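Local coordinates for protein aldehyde dehydrogenase (Trypanosoma brucei, PDB 5NNO) that probably oxidises aldehydes with NAD as a member of the aldehyde dehydrogenase family, here holding NAD and a benzoxaborole aldehyde, at residues L113-L118 with S454-V459. Sequence-based numbering, arbitrary orientation.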
loop_
_atom_site.group_PDB
_atom_site.type_symbol
_atom_site.label_atom_id
_atom_site.label_comp_id
_atom_site.label_asym_id
_atom_site.label_seq_id
_atom_site.Cartn_x
_atom_site.Cartn_y
_atom_site.Cartn_z
ATOM N N LEU A 113 5.211 17.651 2.625
ATOM C CA LEU A 113 5.248 16.189 2.656
ATOM C C LEU A 113 6.690 15.724 2.873
ATOM O O LEU A 113 7.523 15.824 1.973
ATOM C CB LEU A 113 4.718 15.617 1.343
ATOM C CG LEU A 113 3.213 15.581 1.058
ATOM C CD1 LEU A 113 2.474 16.749 1.688
ATOM C CD2 LEU A 113 2.957 15.497 -0.455
ATOM N N GLN A 114 6.989 15.217 4.068
ATOM C CA GLN A 114 8.347 14.745 4.417
ATOM C C GLN A 114 8.375 13.224 4.330
ATOM O O GLN A 114 7.344 12.576 4.458
ATOM C CB GLN A 114 8.744 15.232 5.832
ATOM C CG GLN A 114 8.514 16.728 6.080
ATOM C CD GLN A 114 9.029 17.242 7.436
ATOM O OE1 GLN A 114 9.451 16.474 8.318
ATOM N NE2 GLN A 114 8.964 18.564 7.621
ATOM N N TYR A 115 9.547 12.656 4.053
ATOM C CA TYR A 115 9.717 11.200 4.003
ATOM C C TYR A 115 10.624 10.789 5.142
ATOM O O TYR A 115 11.696 11.393 5.349
ATOM C CB TYR A 115 10.318 10.721 2.679
ATOM C CG TYR A 115 9.389 10.832 1.503
ATOM C CD1 TYR A 115 8.321 9.975 1.350
ATOM C CD2 TYR A 115 9.591 11.821 0.525
ATOM C CE1 TYR A 115 7.468 10.094 0.257
ATOM C CE2 TYR A 115 8.744 11.950 -0.569
ATOM C CZ TYR A 115 7.688 11.090 -0.706
ATOM O OH TYR A 115 6.887 11.254 -1.829
ATOM N N GLU A 116 10.177 9.758 5.868
ATOM C CA GLU A 116 10.846 9.288 7.073
ATOM C C GLU A 116 10.889 7.796 6.976
ATOM O O GLU A 116 9.966 7.221 6.412
ATOM C CB GLU A 116 10.095 9.722 8.359
ATOM C CG GLU A 116 8.700 9.146 8.541
ATOM C CD GLU A 116 8.075 9.422 9.907
ATOM O OE1 GLU A 116 8.429 10.431 10.599
ATOM O OE2 GLU A 116 7.179 8.617 10.274
ATOM N N PRO A 117 11.935 7.169 7.538
ATOM C CA PRO A 117 12.016 5.713 7.617
ATOM C C PRO A 117 10.857 5.043 8.371
ATOM O O PRO A 117 10.168 5.698 9.142
ATOM C CB PRO A 117 13.337 5.477 8.363
ATOM C CG PRO A 117 14.149 6.687 8.120
ATOM C CD PRO A 117 13.172 7.809 8.034
ATOM N N LEU A 118 10.657 3.745 8.124
ATOM C CA LEU A 118 9.609 2.971 8.791
ATOM C C LEU A 118 10.136 2.167 9.958
ATOM O O LEU A 118 9.505 2.142 11.016
ATOM C CB LEU A 118 8.897 2.044 7.821
ATOM C CG LEU A 118 7.930 2.721 6.822
ATOM C CD1 LEU A 118 7.521 1.748 5.743
ATOM C CD2 LEU A 118 6.681 3.245 7.532
ATOM N N SER A 454 9.148 3.903 2.871
ATOM C CA SER A 454 9.069 5.207 3.538
ATOM C C SER A 454 7.623 5.556 3.902
ATOM O O SER A 454 6.680 5.142 3.231
ATOM C CB SER A 454 9.617 6.324 2.646
ATOM O OG SER A 454 11.028 6.264 2.538
ATOM N N HIS A 455 7.485 6.322 4.976
ATOM C CA HIS A 455 6.228 6.912 5.375
ATOM C C HIS A 455 6.271 8.336 4.890
ATOM O O HIS A 455 7.136 9.116 5.298
ATOM C CB HIS A 455 6.053 6.876 6.894
ATOM C CG HIS A 455 4.909 7.701 7.386
ATOM N ND1 HIS A 455 3.610 7.461 7.013
ATOM C CD2 HIS A 455 4.875 8.788 8.194
ATOM C CE1 HIS A 455 2.823 8.359 7.584
ATOM N NE2 HIS A 455 3.567 9.168 8.314
ATOM N N ARG A 456 5.345 8.653 3.983
ATOM C CA ARG A 456 5.101 10.023 3.576
ATOM C C ARG A 456 4.296 10.724 4.707
ATOM O O ARG A 456 3.142 10.362 4.968
ATOM C CB ARG A 456 4.347 10.047 2.264
ATOM C CG ARG A 456 4.206 11.462 1.732
ATOM C CD ARG A 456 3.584 11.494 0.357
ATOM N NE ARG A 456 2.258 10.911 0.384
ATOM C CZ ARG A 456 1.556 10.568 -0.691
ATOM N NH1 ARG A 456 2.049 10.729 -1.918
ATOM N NH2 ARG A 456 0.335 10.043 -0.519
ATOM N N ARG A 457 4.927 11.699 5.362
ATOM C CA ARG A 457 4.368 12.370 6.551
ATOM C C ARG A 457 3.962 13.818 6.220
ATOM O O ARG A 457 4.822 14.657 5.950
ATOM C CB ARG A 457 5.387 12.362 7.681
ATOM C CG ARG A 457 4.834 12.674 9.065
ATOM C CD ARG A 457 5.966 13.129 9.971
ATOM N NE ARG A 457 5.626 13.074 11.395
ATOM C CZ ARG A 457 6.503 13.044 12.400
ATOM N NH1 ARG A 457 7.807 13.080 12.175
ATOM N NH2 ARG A 457 6.052 12.995 13.650
ATOM N N PRO A 458 2.656 14.103 6.204
ATOM C CA PRO A 458 2.197 15.486 6.131
ATOM C C PRO A 458 2.518 16.336 7.387
ATOM O O PRO A 458 2.408 15.868 8.529
ATOM C CB PRO A 458 0.676 15.356 5.955
ATOM C CG PRO A 458 0.350 13.966 6.404
ATOM C CD PRO A 458 1.541 13.162 6.010
ATOM N N VAL A 459 2.928 17.570 7.128
ATOM C CA VAL A 459 3.297 18.533 8.137
ATOM C C VAL A 459 2.629 19.836 7.715
ATOM O O VAL A 459 2.851 20.297 6.591
ATOM C CB VAL A 459 4.821 18.767 8.163
ATOM C CG1 VAL A 459 5.182 19.805 9.235
ATOM C CG2 VAL A 459 5.553 17.445 8.376
#
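The His455 ring has the carboxylate of Glu116 beside it: Glu116 CG lies in the ring plane at its edge, and OE2 comes to 3.1 Å from His455 CD2, with the two planes 52° apart. One face of the imidazole carries the backbone N of Arg457, set off toward the rim. Glu116 reaches this place because CG stands between its backbone N and carbonyl carbon (chi1 64°) and the chain then runs extended. Its OE1 pairs with Arg457 NH1 at 3.1 Å, yet well out of the guanidinium plane, so charge attraction alone accounts for the salt bridge. Four backbone bonds identify the motif as an antiparallel strand pair: Gln114 and Arg457 exchange two (Arg457 N to Gln114 O, 2.7 Å and nearly straight), as do Glu116 and His455. The pair belongs to the arm that projects from the body of an aldehyde dehydrogenase subunit, and through Val459 its sheet continues into the second subunit. Of that subunit, Ser413 bonds Glu116 OE2, Ser414 is the polar partner of His455 and bonds Arg457 NH2, and the backbone O of Glu409 takes Arg457 NH1. On the sheet face opposite Glu116 and His455, Tyr115 and Arg456 lie side by side, CE1 of the tyrosine 3.7 Å from Arg456 CB. The Gln114 amide, on the Glu116 face, crosses Val459 obliquely, CD 3.6 Å from Val459 CG2; its NE2 bonds Glu112 OE1 and Glu409 OE1 of the second subunit.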